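Local coordinates for NUDIX hydrolase (Nitrosomonas europaea, PDB 2B0V), which belongs to the NudJ subfamily of Nudix hydrolases and probably cleaves phosphate from nucleoside di- and triphosphates and thiamine diphosphate with the help of magnesium, at residues P7-A12 with G40-G45; S47-C52 with F87-Q92; L57-H62 with K101-I106; T70-W75 with T83-T88. One frame throughout, in Å; residues are numbered along the deposited sequence.

In the fold
All four contacts lie within one Nudix domain. Interactions 1, 2 and 4 gather round strand 82-96, which pairs in parallel with strand 8-17 and antiparallel with strand 62-77; their centres are 10 to 12 Å apart. Interaction 1 comes first along the chain and joins strand 8-17 to strand 39-41. Helix 48-60 follows; its start packs on the sheet in interaction 2, its last turn meets the loop before strand 106-113 in interaction 3. Interaction 4, the hairpin 62-77/82-96, is nested inside the loop closed by interaction 3, with centres about 22 Å apart. Interactions 2 and 3 thus tie the two ends of the Nudix-box helix to sheet and loop, while 1 and 4 pair strands.

Interaction 1 of 4, residues P7-A12 with G40-G45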
loop_
_atom_site.group_PDB
_atom_site.type_symbol
_atom_site.label_atom_id
_atom_site.label_comp_id
_atom_site.label_asym_id
_atom_site.label_seq_id
_atom_site.Cartn_x
_atom_site.Cartn_y
_atom_site.Cartn_z
ATOM N N PRO A 7 -13.853 -10.111 7.273
ATOM C CA PRO A 7 -12.456 -9.693 7.124
ATOM C C PRO A 7 -12.433 -8.181 6.888
ATOM O O PRO A 7 -13.403 -7.647 6.360
ATOM C CB PRO A 7 -12.011 -10.409 5.839
ATOM C CG PRO A 7 -13.299 -10.666 5.084
ATOM C CD PRO A 7 -14.263 -11.016 6.181
ATOM N N ASN A 8 -11.358 -7.505 7.274
ATOM C CA ASN A 8 -11.207 -6.076 6.962
ATOM C C ASN A 8 -10.587 -5.890 5.590
ATOM O O ASN A 8 -9.511 -6.414 5.327
ATOM C CB ASN A 8 -10.376 -5.385 8.009
ATOM C CG ASN A 8 -11.072 -5.367 9.353
ATOM O OD1 ASN A 8 -11.835 -4.450 9.639
ATOM N ND2 ASN A 8 -10.887 -6.421 10.134
ATOM N N VAL A 9 -11.223 -5.099 4.741
ATOM C CA VAL A 9 -10.698 -4.894 3.383
ATOM C C VAL A 9 -9.742 -3.718 3.391
ATOM O O VAL A 9 -10.064 -2.619 3.895
ATOM C CB VAL A 9 -11.840 -4.676 2.383
ATOM C CG1 VAL A 9 -11.267 -4.342 0.988
ATOM C CG2 VAL A 9 -12.724 -5.950 2.342
ATOM N N THR A 10 -8.549 -3.971 2.880
ATOM C CA THR A 10 -7.509 -2.946 2.896
ATOM C C THR A 10 -6.971 -2.850 1.472
ATOM O O THR A 10 -7.195 -3.738 0.616
ATOM C CB THR A 10 -6.314 -3.289 3.830
ATOM O OG1 THR A 10 -5.744 -4.536 3.414
ATOM C CG2 THR A 10 -6.807 -3.412 5.301
ATOM N N VAL A 11 -6.183 -1.811 1.248
ATOM C CA VAL A 11 -5.553 -1.601 -0.064
ATOM C C VAL A 11 -4.085 -1.219 0.153
ATOM O O VAL A 11 -3.725 -0.708 1.217
ATOM C CB VAL A 11 -6.241 -0.473 -0.849
ATOM C CG1 VAL A 11 -7.658 -0.878 -1.203
ATOM C CG2 VAL A 11 -6.200 0.848 -0.026
ATOM N N ALA A 12 -3.251 -1.479 -0.847
ATOM C CA ALA A 12 -1.848 -1.127 -0.764
ATOM C C ALA A 12 -1.314 -0.894 -2.157
ATOM O O ALA A 12 -1.820 -1.471 -3.112
ATOM C CB ALA A 12 -1.078 -2.257 -0.089
ATOM N N GLY A 40 -4.010 1.197 3.546
ATOM C CA GLY A 40 -4.991 1.500 4.592
ATOM C C GLY A 40 -6.312 0.810 4.359
ATOM O O GLY A 40 -6.466 0.049 3.405
ATOM N N HIS A 41 -7.270 1.100 5.232
ATOM C CA HIS A 41 -8.553 0.433 5.173
ATOM C C HIS A 41 -9.481 1.052 4.138
ATOM O O HIS A 41 -9.542 2.277 4.014
ATOM C CB HIS A 41 -9.226 0.558 6.525
ATOM C CG HIS A 41 -8.689 -0.387 7.547
ATOM N ND1 HIS A 41 -7.374 -0.370 7.959
ATOM C CD2 HIS A 41 -9.292 -1.375 8.248
ATOM C CE1 HIS A 41 -7.189 -1.303 8.873
ATOM N NE2 HIS A 41 -8.336 -1.929 9.065
ATOM N N LEU A 42 -10.229 0.219 3.422
ATOM C CA LEU A 42 -11.346 0.692 2.613
ATOM C C LEU A 42 -12.335 1.442 3.508
ATOM O O LEU A 42 -12.675 0.955 4.596
ATOM C CB LEU A 42 -12.063 -0.518 1.991
ATOM C CG LEU A 42 -13.240 -0.149 1.076
ATOM C CD1 LEU A 42 -12.653 0.478 -0.191
ATOM C CD2 LEU A 42 -13.962 -1.427 0.724
ATOM N N GLU A 43 -12.827 2.585 3.034
ATOM C CA GLU A 43 -13.850 3.405 3.741
ATOM C C GLU A 43 -15.177 3.315 2.977
ATOM O O GLU A 43 -15.179 3.003 1.788
ATOM C CB GLU A 43 -13.382 4.861 3.826
ATOM C CG GLU A 43 -12.112 5.000 4.627
ATOM C CD GLU A 43 -11.631 6.430 4.692
ATOM O OE1 GLU A 43 -12.242 7.300 4.020
ATOM O OE2 GLU A 43 -10.649 6.691 5.425
ATOM N N PRO A 44 -16.328 3.529 3.658
ATOM C CA PRO A 44 -17.570 3.477 2.861
ATOM C C PRO A 44 -17.590 4.519 1.736
ATOM O O PRO A 44 -16.920 5.541 1.830
ATOM C CB PRO A 44 -18.669 3.809 3.877
ATOM C CG PRO A 44 -18.074 3.559 5.217
ATOM C CD PRO A 44 -16.591 3.758 5.096
ATOM N N GLY A 45 -18.346 4.224 0.686
ATOM C CA GLY A 45 -18.597 5.214 -0.359
ATOM C C GLY A 45 -17.498 5.344 -1.391
ATOM O O GLY A 45 -17.457 6.344 -2.124
#
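Val9 and Leu42 meet where the antiparallel pairing of strands 8-12 and 40-41 runs out into loop. Followed outward, the Leu42 side chain first sets CB against Val9 O (3.5 Å) and Val9 CG1. CG turns anti to the backbone N (chi1 -178°), which lays the chain alongside Val9, both pointing the same way, and CD2 ends 4.0 Å from Val9 CG1. The backbone of Leu42 is gripped as well, since its N donates to Val9 O over 2.9 Å. Two further bonds bind Val11 and Gly40, a hydrogen-bonded pair: Val11 N reaches Gly40 O at 2.9 Å, and Gly40 N returns to Val11 O at 3.0 Å. Between these ties Thr10 and His41 form a non-hydrogen-bonded pair. The methyl CG2 of Thr10 sits over the centre of one face of the His41 ring, 4.1 Å from its centroid, a CH-pi contact. Beyond the pair, His41 O accepts from Arg54 of helix 48-60, and Val11 and Leu42 both pack on Ala51 of that helix. Gly40 opens the Nudix box, residues 40-61, so this is the Nudix-fold arrangement in which a short strand leads through a loop into the helix of the Nudix box.

Interaction 2 of 4, residues S47-C52 with F87-Q92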
loop_
_atom_site.group_PDB
_atom_site.type_symbol
_atom_site.label_atom_id
_atom_site.label_comp_id
_atom_site.label_asym_id
_atom_site.label_seq_id
_atom_site.Cartn_x
_atom_site.Cartn_y
_atom_site.Cartn_z
ATOM N N SER A 47 -14.696 3.117 -4.281
ATOM C CA SER A 47 -14.271 1.875 -4.885
ATOM C C SER A 47 -12.922 1.473 -4.303
ATOM O O SER A 47 -12.224 2.289 -3.677
ATOM C CB SER A 47 -14.115 2.024 -6.386
ATOM O OG SER A 47 -13.067 2.959 -6.685
ATOM N N ILE A 48 -12.560 0.219 -4.528
ATOM C CA ILE A 48 -11.288 -0.262 -4.012
ATOM C C ILE A 48 -10.114 0.458 -4.717
ATOM O O ILE A 48 -9.158 0.870 -4.084
ATOM C CB ILE A 48 -11.203 -1.800 -4.154
ATOM C CG1 ILE A 48 -12.171 -2.413 -3.158
ATOM C CG2 ILE A 48 -9.780 -2.287 -3.852
ATOM C CD1 ILE A 48 -12.437 -3.888 -3.311
ATOM N N ILE A 49 -10.209 0.609 -6.030
ATOM C CA ILE A 49 -9.131 1.300 -6.750
ATOM C C ILE A 49 -8.959 2.752 -6.260
ATOM O O ILE A 49 -7.820 3.255 -6.075
ATOM C CB ILE A 49 -9.371 1.259 -8.277
ATOM C CG1 ILE A 49 -9.167 -0.179 -8.750
ATOM C CG2 ILE A 49 -8.344 2.114 -8.984
ATOM C CD1 ILE A 49 -9.593 -0.435 -10.200
ATOM N N GLN A 50 -10.081 3.440 -6.076
ATOM C CA GLN A 50 -10.000 4.817 -5.563
ATOM C C GLN A 50 -9.485 4.874 -4.122
ATOM O O GLN A 50 -8.749 5.819 -3.779
ATOM C CB GLN A 50 -11.317 5.571 -5.745
ATOM C CG GLN A 50 -11.642 5.831 -7.248
ATOM C CD GLN A 50 -10.606 6.733 -7.905
ATOM O OE1 GLN A 50 -9.643 6.278 -8.528
ATOM N NE2 GLN A 50 -10.778 8.031 -7.735
ATOM N N ALA A 51 -9.786 3.862 -3.310
ATOM C CA ALA A 51 -9.237 3.781 -1.932
ATOM C C ALA A 51 -7.733 3.723 -2.017
ATOM O O ALA A 51 -7.021 4.335 -1.204
ATOM C CB ALA A 51 -9.721 2.520 -1.262
ATOM N N CYS A 52 -7.238 2.947 -2.981
ATOM C CA CYS A 52 -5.796 2.808 -3.161
ATOM C C CYS A 52 -5.167 4.175 -3.492
ATOM O O CYS A 52 -4.170 4.551 -2.896
ATOM C CB CYS A 52 -5.485 1.762 -4.230
ATOM S SG CYS A 52 -3.672 1.474 -4.380
ATOM N N PHE A 87 -6.062 -5.739 -1.097
ATOM C CA PHE A 87 -5.964 -5.607 -2.571
ATOM C C PHE A 87 -4.782 -4.742 -2.882
ATOM O O PHE A 87 -4.773 -3.597 -2.458
ATOM C CB PHE A 87 -7.194 -4.893 -3.097
ATOM C CG PHE A 87 -8.448 -5.750 -3.061
ATOM C CD1 PHE A 87 -8.950 -6.325 -4.245
ATOM C CD2 PHE A 87 -9.114 -5.979 -1.834
ATOM C CE1 PHE A 87 -10.113 -7.139 -4.208
ATOM C CE2 PHE A 87 -10.285 -6.795 -1.778
ATOM C CZ PHE A 87 -10.779 -7.373 -2.962
ATOM N N THR A 88 -3.829 -5.277 -3.667
ATOM C CA THR A 88 -2.558 -4.555 -3.896
ATOM C C THR A 88 -2.524 -4.192 -5.367
ATOM O O THR A 88 -2.809 -5.031 -6.227
ATOM C CB THR A 88 -1.382 -5.468 -3.555
ATOM O OG1 THR A 88 -1.548 -5.941 -2.210
ATOM C CG2 THR A 88 -0.109 -4.691 -3.655
ATOM N N PHE A 89 -2.175 -2.935 -5.637
ATOM C CA PHE A 89 -2.114 -2.429 -7.015
ATOM C C PHE A 89 -0.742 -1.883 -7.309
ATOM O O PHE A 89 -0.075 -1.364 -6.394
ATOM C CB PHE A 89 -3.123 -1.283 -7.194
ATOM C CG PHE A 89 -4.522 -1.726 -6.953
ATOM C CD1 PHE A 89 -5.294 -2.183 -8.010
ATOM C CD2 PHE A 89 -5.068 -1.674 -5.656
ATOM C CE1 PHE A 89 -6.610 -2.608 -7.777
ATOM C CE2 PHE A 89 -6.352 -2.078 -5.420
ATOM C CZ PHE A 89 -7.127 -2.547 -6.472
ATOM N N SER A 90 -0.340 -1.905 -8.584
ATOM C CA SER A 90 0.853 -1.166 -9.006
ATOM C C SER A 90 0.415 -0.008 -9.908
ATOM O O SER A 90 -0.618 -0.085 -10.616
ATOM C CB SER A 90 1.825 -2.104 -9.750
ATOM O OG SER A 90 2.944 -1.390 -10.216
ATOM N N GLY A 91 1.193 1.063 -9.879
ATOM C CA GLY A 91 0.917 2.186 -10.749
ATOM C C GLY A 91 2.005 3.225 -10.653
ATOM O O GLY A 91 3.058 2.996 -10.025
ATOM N N GLN A 92 1.748 4.355 -11.293
ATOM C CA GLN A 92 2.675 5.477 -11.264
ATOM C C GLN A 92 2.282 6.540 -10.270
ATOM O O GLN A 92 1.085 6.738 -9.982
ATOM C CB GLN A 92 2.692 6.150 -12.609
ATOM C CG GLN A 92 3.092 5.280 -13.780
ATOM C CD GLN A 92 3.056 6.066 -15.083
ATOM O OE1 GLN A 92 3.676 7.128 -15.192
ATOM N NE2 GLN A 92 2.307 5.561 -16.070
#
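The Phe87 and Phe89 rings stand side by side on strand 87-92 and receive the first turn of helix 48-60 in different ways. Over the centre of one Phe87 face lies the methyl CD1 of Ile48, a CH-pi contact 3.9 Å from the ring centroid. The Phe89 ring instead meets Ile48 at its edge, where CG2 lies in the ring plane, 3.7 Å from CZ. Cys52 SG and Ile49 CG1 approach that ring obliquely: the sulfur comes within 3.7 Å of Phe89 CD2 in a sulfur-aromatic contact, while Ile49 CG1 is 3.7 Å from Phe89 CE1.

Ile48 serves both rings because its two branches part. Its CG2 is anti to the backbone N and touches both residues, Phe89 at the ring edge and Phe87 at CB, the latter at 3.7 Å, whereas CG1 carries CD1 out over Phe87. For Cys52, chi1 of -176° swings SG toward the base of Phe89, against CD2 and CB. The contact between the segments is apolar throughout. At the start of the helix Ser47 is the N-cap, its OG accepting from Gln50 N at 3.1 Å.

The helix segment crosses the strand segment at -65°, their axes 9.3 Å apart at closest approach. Val11 from strand 8-17 packs on Ile48, and Ile72 and Leu69 from strand 62-77 touch Phe87 and Phe89 respectively, which widens this hydrophobic layer across the sheet. This is the alpha/beta layering of the Nudix fold, with the helix of the Nudix box laid on the central mixed sheet.

Interaction 3 of 4, residues L57-H62 with K101-I106. With EDO (1,2-ethanediol), chain D.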
loop_
_atom_site.group_PDB
_atom_site.type_symbol
_atom_site.label_atom_id
_atom_site.label_comp_id
_atom_site.label_asym_id
_atom_site.label_seq_id
_atom_site.Cartn_x
_atom_site.Cartn_y
_atom_site.Cartn_z
ATOM N N LEU A 57 -2.104 9.198 -1.784
ATOM C CA LEU A 57 -2.068 10.640 -1.557
ATOM C C LEU A 57 -1.984 11.013 -0.075
ATOM O O LEU A 57 -1.164 11.897 0.304
ATOM C CB LEU A 57 -3.283 11.276 -2.248
ATOM C CG LEU A 57 -3.471 12.773 -2.080
ATOM C CD1 LEU A 57 -2.293 13.515 -2.708
ATOM C CD2 LEU A 57 -4.781 13.223 -2.681
ATOM N N GLU A 58 -2.828 10.379 0.755
ATOM C CA GLU A 58 -2.919 10.750 2.173
ATOM C C GLU A 58 -1.666 10.411 2.966
ATOM O O GLU A 58 -1.348 11.098 3.963
ATOM C CB GLU A 58 -4.127 10.107 2.840
ATOM C CG GLU A 58 -5.410 10.677 2.246
ATOM C CD GLU A 58 -6.705 10.155 2.870
ATOM O OE1 GLU A 58 -6.674 9.067 3.477
ATOM O OE2 GLU A 58 -7.745 10.859 2.702
ATOM N N GLU A 59 -0.974 9.359 2.538
ATOM C CA GLU A 59 0.212 8.852 3.272
ATOM C C GLU A 59 1.547 9.361 2.716
ATOM O O GLU A 59 2.564 9.305 3.416
ATOM C CB GLU A 59 0.199 7.321 3.346
ATOM C CG GLU A 59 -0.979 6.772 4.103
ATOM C CD GLU A 59 -0.666 5.401 4.706
ATOM O OE1 GLU A 59 0.115 4.636 4.085
ATOM O OE2 GLU A 59 -1.202 5.095 5.797
ATOM N N THR A 60 1.570 9.769 1.441
ATOM C CA THR A 60 2.824 10.167 0.802
ATOM C C THR A 60 2.860 11.552 0.174
ATOM O O THR A 60 3.952 12.022 -0.173
ATOM C CB THR A 60 3.279 9.181 -0.287
ATOM O OG1 THR A 60 2.506 9.391 -1.480
ATOM C CG2 THR A 60 3.151 7.754 0.171
ATOM N N GLY A 61 1.694 12.170 -0.020
ATOM C CA GLY A 61 1.629 13.471 -0.708
ATOM C C GLY A 61 1.854 13.390 -2.210
ATOM O O GLY A 61 1.904 14.398 -2.907
ATOM N N HIS A 62 1.924 12.170 -2.736
ATOM C CA HIS A 62 1.968 11.949 -4.180
ATOM C C HIS A 62 0.593 11.505 -4.717
ATOM O O HIS A 62 -0.060 10.693 -4.090
ATOM C CB HIS A 62 2.929 10.790 -4.458
ATOM C CG HIS A 62 4.357 11.065 -4.130
ATOM N ND1 HIS A 62 4.834 11.176 -2.836
ATOM C CD2 HIS A 62 5.423 11.260 -4.942
ATOM C CE1 HIS A 62 6.133 11.429 -2.876
ATOM N NE2 HIS A 62 6.517 11.436 -4.138
ATOM N N LYS A 101 -0.512 17.601 3.520
ATOM C CA LYS A 101 -0.410 17.025 4.853
ATOM C C LYS A 101 -0.442 15.503 4.778
ATOM O O LYS A 101 -1.278 14.927 4.075
ATOM C CB LYS A 101 -1.543 17.524 5.747
ATOM C CG LYS A 101 -1.077 17.890 7.146
ATOM C CD LYS A 101 -0.068 19.038 7.108
ATOM C CE LYS A 101 -0.731 20.391 6.888
ATOM N NZ LYS A 101 0.246 21.437 6.457
ATOM N N LEU A 102 0.487 14.875 5.486
ATOM C CA LEU A 102 0.525 13.401 5.541
ATOM C C LEU A 102 -0.261 12.965 6.767
ATOM O O LEU A 102 -0.293 13.687 7.788
ATOM C CB LEU A 102 1.961 12.847 5.578
ATOM C CG LEU A 102 2.974 13.302 4.527
ATOM C CD1 LEU A 102 4.248 12.457 4.551
ATOM C CD2 LEU A 102 2.358 13.324 3.153
ATOM N N ASP A 103 -0.883 11.788 6.690
ATOM C CA ASP A 103 -1.634 11.278 7.845
ATOM C C ASP A 103 -0.763 11.297 9.070
ATOM O O ASP A 103 0.453 11.044 8.996
ATOM C CB ASP A 103 -2.031 9.814 7.621
ATOM C CG ASP A 103 -3.166 9.658 6.680
ATOM O OD1 ASP A 103 -3.779 10.660 6.288
ATOM O OD2 ASP A 103 -3.444 8.488 6.327
ATOM N N THR A 104 -1.396 11.548 10.214
ATOM C CA THR A 104 -0.706 11.421 11.485
ATOM C C THR A 104 -0.290 9.972 11.609
ATOM O O THR A 104 -1.058 9.063 11.252
ATOM C CB THR A 104 -1.611 11.843 12.660
ATOM O OG1 THR A 104 -2.082 13.161 12.421
ATOM C CG2 THR A 104 -0.843 11.853 13.969
ATOM N N GLY A 105 0.947 9.774 12.046
ATOM C CA GLY A 105 1.493 8.405 12.199
ATOM C C GLY A 105 2.526 8.097 11.128
ATOM O O GLY A 105 3.332 7.157 11.283
ATOM N N ILE A 106 2.501 8.858 10.040
ATOM C CA ILE A 106 3.516 8.740 8.992
ATOM C C ILE A 106 4.750 9.539 9.424
ATOM O O ILE A 106 4.683 10.759 9.645
ATOM C CB ILE A 106 3.013 9.217 7.579
ATOM C CG1 ILE A 106 1.783 8.424 7.086
ATOM C CG2 ILE A 106 4.115 9.121 6.538
ATOM C CD1 ILE A 106 2.048 6.925 6.974
HETATM C C1 EDO D . -1.851 2.817 6.883
HETATM O O1 EDO D . -1.426 1.418 6.947
HETATM C C2 EDO D . -3.317 3.111 7.272
HETATM O O2 EDO D . -3.886 4.316 6.665
HETATM O O HOH W 1 -1.705 14.500 1.118
HETATM O O HOH W 2 -2.633 6.332 7.718
#
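Glu59 CG and Ile106 CG1 both lie beside their backbone N, anti to the carbonyl carbon (chi1 -63° and -59°), while Ile106 CG2 is anti to its N. The two side chains cross at about a right angle. Ile106 CD1 lies against the Glu59 stem, 3.9 Å from CD, and Ile106 CG2, on the other branch, abuts Glu59 O. The helix end is that of the Nudix box, residues 40-61, whose glutamates bind the divalent metal in well-studied relatives; here it is closed over by the loop preceding strand 106-113.

Asp103 N donates to Glu58 O over 2.9 Å, the direct hydrogen bond between the two segments. Leu102 reaches past it, CD1 toward Glu59 O and CD2 into the bend after the helix, 3.4 Å from Gly61 N. Gly61 leaves the helix with positive phi. The loop itself then reverses through a type II turn from Asp103 to Ile106.

Acidic groups collect at this edge. The carboxylates of Glu59 and Asp103 have a water between them, which donates to Asp103 OD2 and, tentatively, to the less surely placed Glu59 OE2. An ethanediol, probably from the crystallisation liquor, shares this water through its O2. Glu58 has its own counterion in Arg54, and Glu59 OE1 accepts from Ala39 N. Glu59 O, buried by the loop side chains, has no hydrogen-bonding partner in the model.

A second water spans the backbones, donating to Leu57 O at 2.8 Å and to Lys101 O at 3.0 Å.

Interaction 4 of 4, residues T70-W75 with T83-T88; sequences TGIYHW and TYLRFT
Tyr73 and Arg86 exchange two backbone hydrogen bonds, Arg86 N to Tyr73 O at 2.8 Å and Tyr73 N to Arg86 O at 2.9 Å. Trp75 and Tyr84 repeat the pattern. At the other end Thr70 N donates to Thr88 O over 2.8 Å and Thr88 N to Gly71 O, so Thr70 and Gly71 together face Thr88 in a classic beta bulge. Outward from this ladder, Trp75 CG stands between the backbone N and the carbonyl carbon (chi1 88°). That turn folds the indole back over its partner: Tyr84 CB lies over one face of the six-membered ring, 3.6 Å from its centroid, while Arg86 CB meets the ring's edge. The Tyr84 ring is slid aside, planes 26° apart. On the same face, Arg86 runs on to Asn36 and Gln37, and Tyr73 OH to Asp135. The opposite face carries Ile72, whose CG2 touches Leu85 CD1 at 3.5 Å and also lies over the centre of a Phe87 face; His74 presents its ring edge to Thr83 CG2. The two strand segments run antiparallel, their directions at 172° and their axes 4.6 Å apart at closest approach. This is a long two-stranded antiparallel hairpin, 62-77/82-96, within the mixed sheet of the Nudix fold.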
loop_
_atom_site.group_PDB
_atom_site.type_symbol
_atom_site.label_atom_id
_atom_site.label_comp_id
_atom_site.label_asym_id
_atom_site.label_seq_id
_atom_site.Cartn_x
_atom_site.Cartn_y
_atom_site.Cartn_z
ATOM N N THR A 70 -1.931 -6.383 -8.548
ATOM C CA THR A 70 -0.806 -7.313 -8.448
ATOM C C THR A 70 -1.101 -8.538 -7.591
ATOM O O THR A 70 -0.433 -9.571 -7.766
ATOM C CB THR A 70 0.482 -6.647 -7.927
ATOM O OG1 THR A 70 0.222 -6.057 -6.646
ATOM C CG2 THR A 70 0.954 -5.570 -8.899
ATOM N N GLY A 71 -2.054 -8.431 -6.664
ATOM C CA GLY A 71 -2.434 -9.591 -5.867
ATOM C C GLY A 71 -3.453 -9.227 -4.814
ATOM O O GLY A 71 -3.630 -8.049 -4.501
ATOM N N ILE A 72 -4.168 -10.247 -4.332
ATOM C CA ILE A 72 -5.104 -10.065 -3.213
ATOM C C ILE A 72 -4.711 -11.040 -2.125
ATOM O O ILE A 72 -4.651 -12.238 -2.378
ATOM C CB ILE A 72 -6.539 -10.372 -3.695
ATOM C CG1 ILE A 72 -6.884 -9.454 -4.882
ATOM C CG2 ILE A 72 -7.562 -10.186 -2.522
ATOM C CD1 ILE A 72 -8.228 -9.831 -5.588
ATOM N N TYR A 73 -4.435 -10.507 -0.943
ATOM C CA TYR A 73 -3.830 -11.317 0.139
ATOM C C TYR A 73 -4.780 -11.442 1.283
ATOM O O TYR A 73 -5.290 -10.435 1.769
ATOM C CB TYR A 73 -2.490 -10.666 0.639
ATOM C CG TYR A 73 -1.512 -10.470 -0.511
ATOM C CD1 TYR A 73 -0.597 -11.490 -0.852
ATOM C CD2 TYR A 73 -1.548 -9.317 -1.301
ATOM C CE1 TYR A 73 0.284 -11.333 -1.931
ATOM C CE2 TYR A 73 -0.687 -9.177 -2.403
ATOM C CZ TYR A 73 0.210 -10.207 -2.710
ATOM O OH TYR A 73 1.047 -10.077 -3.787
ATOM N N HIS A 74 -5.042 -12.679 1.689
ATOM C CA HIS A 74 -6.033 -12.944 2.712
ATOM C C HIS A 74 -5.273 -13.556 3.877
ATOM O O HIS A 74 -4.782 -14.668 3.782
ATOM C CB HIS A 74 -7.078 -13.916 2.100
ATOM C CG HIS A 74 -8.141 -14.370 3.055
ATOM N ND1 HIS A 74 -9.035 -15.366 2.733
ATOM C CD2 HIS A 74 -8.423 -14.001 4.325
ATOM C CE1 HIS A 74 -9.853 -15.568 3.748
ATOM N NE2 HIS A 74 -9.483 -14.780 4.744
ATOM N N TRP A 75 -5.141 -12.813 4.964
ATOM C CA TRP A 75 -4.405 -13.366 6.108
ATOM C C TRP A 75 -4.900 -12.864 7.436
ATOM O O TRP A 75 -5.656 -11.904 7.492
ATOM C CB TRP A 75 -2.925 -13.094 5.935
ATOM C CG TRP A 75 -2.508 -11.820 6.466
ATOM C CD1 TRP A 75 -1.798 -11.594 7.628
ATOM C CD2 TRP A 75 -2.766 -10.556 5.897
ATOM N NE1 TRP A 75 -1.609 -10.257 7.802
ATOM C CE2 TRP A 75 -2.189 -9.586 6.761
ATOM C CE3 TRP A 75 -3.434 -10.137 4.743
ATOM C CZ2 TRP A 75 -2.249 -8.226 6.501
ATOM C CZ3 TRP A 75 -3.490 -8.773 4.468
ATOM C CH2 TRP A 75 -2.910 -7.829 5.348
ATOM N N THR A 83 -8.398 -10.468 10.696
ATOM C CA THR A 83 -8.255 -10.986 9.322
ATOM C C THR A 83 -8.402 -9.856 8.316
ATOM O O THR A 83 -9.282 -9.008 8.419
ATOM C CB THR A 83 -9.259 -12.131 9.011
ATOM O OG1 THR A 83 -9.041 -13.181 9.959
ATOM C CG2 THR A 83 -9.026 -12.720 7.623
ATOM N N TYR A 84 -7.524 -9.871 7.327
ATOM C CA TYR A 84 -7.471 -8.809 6.349
ATOM C C TYR A 84 -7.570 -9.394 4.955
ATOM O O TYR A 84 -7.147 -10.532 4.730
ATOM C CB TYR A 84 -6.120 -8.080 6.435
ATOM C CG TYR A 84 -5.905 -7.332 7.713
ATOM C CD1 TYR A 84 -6.397 -6.027 7.870
ATOM C CD2 TYR A 84 -5.216 -7.921 8.772
ATOM C CE1 TYR A 84 -6.195 -5.322 9.079
ATOM C CE2 TYR A 84 -5.006 -7.221 9.981
ATOM C CZ TYR A 84 -5.496 -5.940 10.116
ATOM O OH TYR A 84 -5.290 -5.277 11.308
ATOM N N LEU A 85 -8.147 -8.600 4.060
ATOM C CA LEU A 85 -8.117 -8.885 2.644
ATOM C C LEU A 85 -7.497 -7.654 1.963
ATOM O O LEU A 85 -8.155 -6.605 1.832
ATOM C CB LEU A 85 -9.556 -9.139 2.152
ATOM C CG LEU A 85 -9.690 -9.683 0.748
ATOM C CD1 LEU A 85 -9.021 -11.061 0.553
ATOM C CD2 LEU A 85 -11.200 -9.772 0.431
ATOM N N ARG A 86 -6.228 -7.795 1.545
ATOM C CA ARG A 86 -5.461 -6.670 1.053
ATOM C C ARG A 86 -5.403 -6.707 -0.453
ATOM O O ARG A 86 -4.775 -7.605 -1.030
ATOM C CB ARG A 86 -4.017 -6.714 1.575
ATOM C CG ARG A 86 -3.103 -5.628 0.940
ATOM C CD ARG A 86 -1.598 -5.863 1.342
ATOM N NE ARG A 86 -1.174 -4.879 2.346
ATOM C CZ ARG A 86 0.022 -4.302 2.438
ATOM N NH1 ARG A 86 1.002 -4.569 1.598
ATOM N NH2 ARG A 86 0.219 -3.393 3.385
ATOM N N PHE A 87 -6.062 -5.739 -1.097
ATOM C CA PHE A 87 -5.964 -5.607 -2.571
ATOM C C PHE A 87 -4.782 -4.742 -2.882
ATOM O O PHE A 87 -4.773 -3.597 -2.458
ATOM C CB PHE A 87 -7.194 -4.893 -3.097
ATOM C CG PHE A 87 -8.448 -5.750 -3.061
ATOM C CD1 PHE A 87 -8.950 -6.325 -4.245
ATOM C CD2 PHE A 87 -9.114 -5.979 -1.834
ATOM C CE1 PHE A 87 -10.113 -7.139 -4.208
ATOM C CE2 PHE A 87 -10.285 -6.795 -1.778
ATOM C CZ PHE A 87 -10.779 -7.373 -2.962
ATOM N N THR A 88 -3.829 -5.277 -3.667
ATOM C CA THR A 88 -2.558 -4.555 -3.896
ATOM C C THR A 88 -2.524 -4.192 -5.367
ATOM O O THR A 88 -2.809 -5.031 -6.227
ATOM C CB THR A 88 -1.382 -5.468 -3.555
ATOM O OG1 THR A 88 -1.548 -5.941 -2.210
ATOM C CG2 THR A 88 -0.109 -4.691 -3.655
#